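Local coordinates for protein queuine lyase ([Clostridium] spiroforme DSM 1552, PDB 6P78) that binds a [4Fe-4S] cluster, S-adenosylmethionine and queuine and, as a radical SAM lyase, probably cleaves a C-N bond of queuine, at residues 179-193 against 215-229. Numbering follows the deposited sequence.
Sequences VGIQGQTKEMIRKDI and IKRDEELIKWFDEEY
Val179 lays CG1 over one face of the Phe225 ring, 3.8 Å from its centroid, and opens a worked example of side-by-side packing in a radical SAM core: helices 186-199 and 219-228 follow the adjacent parallel strands 178-179 and 203-207, with segments 186-193 and 219-228 40° apart. Gly180 sends its carbonyl oxygen to Asp218 N (2.8 Å), the donor 49° out of the carbonyl plane; its CA, bearing no side chain, packs directly against Ile222 CG1. Ile181, its side chain about 7 Å from the bound S-adenosylmethionine, meets Ile215 through CG2 and forms with Arg217 a single antiparallel, non-hydrogen-bonded pair, flanked by that bond and an almost straight one from Gln182 N to Lys216 O (2.9 Å). Gln184 OE1 accepts from Gly180 N and Ile181 N, while its CB meets Leu221 CD1. With CG anti to the backbone N (chi1 159°), the Trp224 indole turns toward helix 186-193, and Lys186 CG, CD and CE lie over one face; CE (CH-pi) is 3.5 Å and NZ (cation-pi) 4.7 Å from the five-membered ring's centroid. Ile189 CG2 touches Trp224 CZ3 at the indole edge and Phe225 CD1 at 3.5 Å. Arg190 turns its guanidinium nearly perpendicular to the indole; two waters each bridge to Glu228 OE2, one from NE, one from NH1. Ile193 closes the row, its CG2 3.7 Å from Tyr229 CE2.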
# COMPACT_ATOMS: atom_id res chain seq x y z
N VAL A 179 0.85 -5.62 -11.65
CA VAL A 179 0.57 -6.10 -13.00
C VAL A 179 1.83 -6.01 -13.83
O VAL A 179 2.48 -4.96 -13.86
CB VAL A 179 -0.57 -5.30 -13.66
CG1 VAL A 179 -0.74 -5.72 -15.12
CG2 VAL A 179 -1.86 -5.51 -12.89
N GLY A 180 2.16 -7.10 -14.52
CA GLY A 180 3.22 -7.00 -15.50
C GLY A 180 4.51 -7.69 -15.12
O GLY A 180 5.58 -7.21 -15.48
N ILE A 181 4.42 -8.83 -14.44
CA ILE A 181 5.59 -9.57 -13.97
C ILE A 181 5.75 -10.83 -14.81
O ILE A 181 4.77 -11.54 -15.08
CB ILE A 181 5.44 -9.91 -12.48
CG1 ILE A 181 5.44 -8.59 -11.67
CG2 ILE A 181 6.54 -10.86 -12.02
CD1 ILE A 181 5.03 -8.81 -10.21
N GLN A 182 6.99 -11.14 -15.19
CA GLN A 182 7.27 -12.39 -15.91
C GLN A 182 6.73 -13.58 -15.13
O GLN A 182 7.00 -13.73 -13.94
CB GLN A 182 8.77 -12.55 -16.14
CG GLN A 182 9.36 -11.58 -17.14
CD GLN A 182 10.82 -11.87 -17.37
OE1 GLN A 182 11.52 -12.38 -16.48
NE2 GLN A 182 11.28 -11.58 -18.58
N GLY A 183 5.99 -14.45 -15.81
CA GLY A 183 5.33 -15.54 -15.15
C GLY A 183 3.83 -15.34 -14.99
O GLY A 183 3.10 -16.33 -14.79
N GLN A 184 3.36 -14.10 -15.06
CA GLN A 184 1.94 -13.84 -15.13
C GLN A 184 1.40 -14.20 -16.52
O GLN A 184 2.15 -14.37 -17.48
CB GLN A 184 1.64 -12.38 -14.83
CG GLN A 184 1.87 -12.03 -13.39
CD GLN A 184 1.35 -10.64 -13.08
OE1 GLN A 184 1.67 -9.68 -13.77
NE2 GLN A 184 0.51 -10.54 -12.05
N THR A 185 0.07 -14.33 -16.60
CA THR A 185 -0.63 -14.57 -17.86
C THR A 185 -1.77 -13.57 -17.97
O THR A 185 -2.19 -12.97 -16.97
CB THR A 185 -1.22 -15.97 -17.92
OG1 THR A 185 -2.17 -16.09 -16.86
CG2 THR A 185 -0.14 -17.04 -17.77
N LYS A 186 -2.32 -13.44 -19.19
CA LYS A 186 -3.54 -12.64 -19.34
C LYS A 186 -4.66 -13.17 -18.46
O LYS A 186 -5.40 -12.39 -17.84
CB LYS A 186 -3.99 -12.63 -20.80
CG LYS A 186 -3.10 -11.79 -21.67
CD LYS A 186 -3.62 -11.77 -23.11
CE LYS A 186 -2.66 -10.98 -24.01
NZ LYS A 186 -2.58 -11.57 -25.38
N GLU A 187 -4.83 -14.49 -18.41
CA GLU A 187 -5.90 -15.07 -17.60
C GLU A 187 -5.72 -14.71 -16.13
O GLU A 187 -6.70 -14.45 -15.42
CB GLU A 187 -5.92 -16.58 -17.79
CG GLU A 187 -6.42 -17.01 -19.19
CD GLU A 187 -5.35 -17.00 -20.29
OE1 GLU A 187 -4.14 -16.81 -20.00
OE2 GLU A 187 -5.74 -17.18 -21.47
N MET A 188 -4.48 -14.69 -15.66
CA MET A 188 -4.25 -14.40 -14.25
C MET A 188 -4.62 -12.96 -13.95
O MET A 188 -5.30 -12.67 -12.95
CB MET A 188 -2.78 -14.65 -13.90
CG MET A 188 -2.48 -14.58 -12.43
SD MET A 188 -0.69 -14.66 -12.15
CE MET A 188 -0.29 -16.29 -12.74
N ILE A 189 -4.22 -12.04 -14.82
CA ILE A 189 -4.49 -10.62 -14.61
C ILE A 189 -5.98 -10.34 -14.75
O ILE A 189 -6.57 -9.60 -13.94
CB ILE A 189 -3.65 -9.81 -15.61
CG1 ILE A 189 -2.17 -9.96 -15.24
CG2 ILE A 189 -4.06 -8.33 -15.62
CD1 ILE A 189 -1.22 -9.50 -16.30
N ARG A 190 -6.62 -10.94 -15.76
CA ARG A 190 -8.07 -10.80 -15.94
C ARG A 190 -8.81 -11.20 -14.67
O ARG A 190 -9.73 -10.49 -14.24
CB ARG A 190 -8.55 -11.67 -17.10
CG ARG A 190 -8.18 -11.17 -18.48
CD ARG A 190 -8.81 -12.06 -19.55
NE ARG A 190 -8.52 -11.57 -20.90
CZ ARG A 190 -7.88 -12.29 -21.82
NH1 ARG A 190 -7.65 -11.77 -23.02
NH2 ARG A 190 -7.50 -13.53 -21.55
N LYS A 191 -8.43 -12.34 -14.07
CA LYS A 191 -9.12 -12.80 -12.87
C LYS A 191 -8.88 -11.85 -11.70
O LYS A 191 -9.79 -11.61 -10.90
CB LYS A 191 -8.71 -14.23 -12.50
CG LYS A 191 -9.70 -14.80 -11.47
CD LYS A 191 -9.59 -16.31 -11.32
CE LYS A 191 -10.53 -16.81 -10.22
NZ LYS A 191 -9.90 -16.81 -8.87
N ASP A 192 -7.67 -11.30 -11.58
CA ASP A 192 -7.41 -10.36 -10.50
C ASP A 192 -8.32 -9.13 -10.61
O ASP A 192 -8.83 -8.65 -9.60
CB ASP A 192 -5.94 -9.93 -10.49
CG ASP A 192 -5.04 -10.99 -9.91
OD1 ASP A 192 -5.53 -11.85 -9.15
OD2 ASP A 192 -3.83 -10.97 -10.24
N ILE A 193 -8.54 -8.63 -11.83
CA ILE A 193 -9.38 -7.44 -11.97
C ILE A 193 -10.84 -7.81 -11.74
O ILE A 193 -11.59 -7.04 -11.13
CB ILE A 193 -9.17 -6.74 -13.33
CG1 ILE A 193 -7.70 -6.37 -13.53
CG2 ILE A 193 -10.10 -5.50 -13.46
CD1 ILE A 193 -7.10 -5.49 -12.44
N ILE A 215 13.24 -10.10 -10.00
CA ILE A 215 11.91 -10.19 -10.59
C ILE A 215 11.75 -9.10 -11.64
O ILE A 215 12.00 -7.93 -11.38
CB ILE A 215 10.83 -10.07 -9.51
CG1 ILE A 215 11.00 -11.17 -8.46
CG2 ILE A 215 9.44 -10.10 -10.14
CD1 ILE A 215 10.68 -12.59 -9.00
N LYS A 216 11.30 -9.49 -12.84
CA LYS A 216 11.36 -8.62 -14.01
C LYS A 216 10.00 -8.37 -14.64
O LYS A 216 9.11 -9.24 -14.62
CB LYS A 216 12.31 -9.18 -15.07
CG LYS A 216 13.76 -9.28 -14.63
CD LYS A 216 14.24 -7.88 -14.26
CE LYS A 216 15.70 -7.82 -13.86
NZ LYS A 216 16.06 -6.40 -13.54
N ARG A 217 9.88 -7.18 -15.25
CA ARG A 217 8.73 -6.80 -16.06
C ARG A 217 8.54 -7.72 -17.26
O ARG A 217 9.50 -8.09 -17.93
CB ARG A 217 8.91 -5.37 -16.57
CG ARG A 217 8.54 -4.31 -15.58
CD ARG A 217 9.03 -2.92 -16.01
NE ARG A 217 8.51 -2.49 -17.31
CZ ARG A 217 7.57 -1.56 -17.47
NH1 ARG A 217 7.03 -0.97 -16.42
NH2 ARG A 217 7.17 -1.23 -18.69
N ASP A 218 7.27 -8.03 -17.56
CA ASP A 218 6.87 -8.66 -18.82
C ASP A 218 6.31 -7.53 -19.70
O ASP A 218 5.18 -7.08 -19.49
CB ASP A 218 5.84 -9.77 -18.58
CG ASP A 218 5.45 -10.49 -19.85
OD1 ASP A 218 5.41 -9.84 -20.92
OD2 ASP A 218 5.17 -11.71 -19.79
N GLU A 219 7.09 -7.09 -20.68
CA GLU A 219 6.69 -5.89 -21.42
C GLU A 219 5.46 -6.15 -22.29
O GLU A 219 4.65 -5.23 -22.50
CB GLU A 219 7.83 -5.38 -22.30
CG GLU A 219 9.07 -4.93 -21.54
CD GLU A 219 8.82 -3.72 -20.64
OE1 GLU A 219 7.84 -2.98 -20.88
OE2 GLU A 219 9.62 -3.51 -19.69
N GLU A 220 5.30 -7.37 -22.80
CA GLU A 220 4.14 -7.64 -23.64
C GLU A 220 2.85 -7.59 -22.83
O GLU A 220 1.83 -7.10 -23.33
CB GLU A 220 4.26 -9.00 -24.33
CG GLU A 220 5.47 -9.10 -25.24
CD GLU A 220 6.47 -10.11 -24.72
OE1 GLU A 220 6.53 -11.23 -25.28
OE2 GLU A 220 7.17 -9.79 -23.71
N LEU A 221 2.87 -8.14 -21.61
CA LEU A 221 1.67 -8.10 -20.78
C LEU A 221 1.34 -6.68 -20.38
O LEU A 221 0.17 -6.30 -20.27
CB LEU A 221 1.85 -8.94 -19.52
CG LEU A 221 1.74 -10.44 -19.70
CD1 LEU A 221 1.87 -11.07 -18.31
CD2 LEU A 221 0.42 -10.80 -20.36
N ILE A 222 2.37 -5.88 -20.11
CA ILE A 222 2.10 -4.51 -19.70
C ILE A 222 1.50 -3.74 -20.86
O ILE A 222 0.53 -2.98 -20.69
CB ILE A 222 3.39 -3.86 -19.18
CG1 ILE A 222 3.84 -4.52 -17.88
CG2 ILE A 222 3.19 -2.31 -18.99
CD1 ILE A 222 5.18 -4.01 -17.37
N LYS A 223 2.04 -3.93 -22.07
CA LYS A 223 1.47 -3.30 -23.25
C LYS A 223 0.01 -3.70 -23.43
O LYS A 223 -0.85 -2.88 -23.76
CB LYS A 223 2.30 -3.69 -24.48
CG LYS A 223 1.90 -3.02 -25.78
CD LYS A 223 2.91 -3.40 -26.88
CE LYS A 223 2.51 -2.88 -28.23
NZ LYS A 223 2.76 -1.41 -28.30
N TRP A 224 -0.28 -4.98 -23.24
CA TRP A 224 -1.64 -5.46 -23.42
C TRP A 224 -2.56 -4.85 -22.36
O TRP A 224 -3.65 -4.36 -22.67
CB TRP A 224 -1.68 -6.99 -23.36
CG TRP A 224 -3.02 -7.55 -23.04
CD1 TRP A 224 -4.05 -7.77 -23.91
CD2 TRP A 224 -3.49 -8.01 -21.75
NE1 TRP A 224 -5.12 -8.32 -23.25
CE2 TRP A 224 -4.80 -8.48 -21.93
CE3 TRP A 224 -2.91 -8.07 -20.48
CZ2 TRP A 224 -5.56 -8.99 -20.88
CZ3 TRP A 224 -3.67 -8.58 -19.43
CH2 TRP A 224 -4.98 -9.03 -19.64
N PHE A 225 -2.11 -4.85 -21.11
CA PHE A 225 -2.92 -4.34 -20.02
C PHE A 225 -3.20 -2.86 -20.20
O PHE A 225 -4.33 -2.40 -20.00
CB PHE A 225 -2.23 -4.62 -18.69
CG PHE A 225 -3.06 -4.29 -17.49
CD1 PHE A 225 -4.04 -5.16 -17.05
CD2 PHE A 225 -2.87 -3.10 -16.81
CE1 PHE A 225 -4.81 -4.87 -15.93
CE2 PHE A 225 -3.65 -2.79 -15.70
CZ PHE A 225 -4.62 -3.68 -15.27
N ASP A 226 -2.20 -2.11 -20.66
CA ASP A 226 -2.38 -0.67 -20.82
C ASP A 226 -3.50 -0.35 -21.79
O ASP A 226 -4.24 0.62 -21.60
CB ASP A 226 -1.07 -0.02 -21.26
CG ASP A 226 -1.20 1.46 -21.43
OD1 ASP A 226 -1.46 2.14 -20.41
OD2 ASP A 226 -1.06 1.94 -22.57
N GLU A 227 -3.67 -1.16 -22.84
CA GLU A 227 -4.74 -0.90 -23.79
C GLU A 227 -6.05 -1.56 -23.37
O GLU A 227 -7.12 -0.94 -23.47
CB GLU A 227 -4.35 -1.35 -25.20
CG GLU A 227 -4.06 -2.85 -25.32
CD GLU A 227 -3.30 -3.22 -26.59
OE1 GLU A 227 -2.67 -4.31 -26.61
OE2 GLU A 227 -3.33 -2.43 -27.56
N GLU A 228 -5.99 -2.79 -22.86
CA GLU A 228 -7.21 -3.54 -22.59
C GLU A 228 -7.94 -3.03 -21.36
O GLU A 228 -9.18 -3.05 -21.32
CB GLU A 228 -6.88 -5.03 -22.43
CG GLU A 228 -8.05 -5.88 -21.94
CD GLU A 228 -8.96 -6.35 -23.06
OE1 GLU A 228 -8.97 -5.72 -24.14
OE2 GLU A 228 -9.68 -7.37 -22.85
N TYR A 229 -7.20 -2.57 -20.35
CA TYR A 229 -7.78 -2.08 -19.10
C TYR A 229 -7.64 -0.57 -18.97
O TYR A 229 -7.54 -0.04 -17.87
CB TYR A 229 -7.17 -2.82 -17.91
CG TYR A 229 -7.70 -4.23 -17.86
CD1 TYR A 229 -7.13 -5.23 -18.64
CD2 TYR A 229 -8.83 -4.55 -17.11
CE1 TYR A 229 -7.64 -6.52 -18.63
CE2 TYR A 229 -9.36 -5.85 -17.11
CZ TYR A 229 -8.75 -6.82 -17.86
OH TYR A 229 -9.26 -8.12 -17.88
O HOH W 1 11.22 -12.40 -13.29
O HOH W 2 4.84 -13.88 -18.22
O HOH W 3 -10.99 -8.76 -16.09
O HOH W 4 -9.47 -9.20 -20.59
O HOH W 5 -8.31 -9.40 -23.53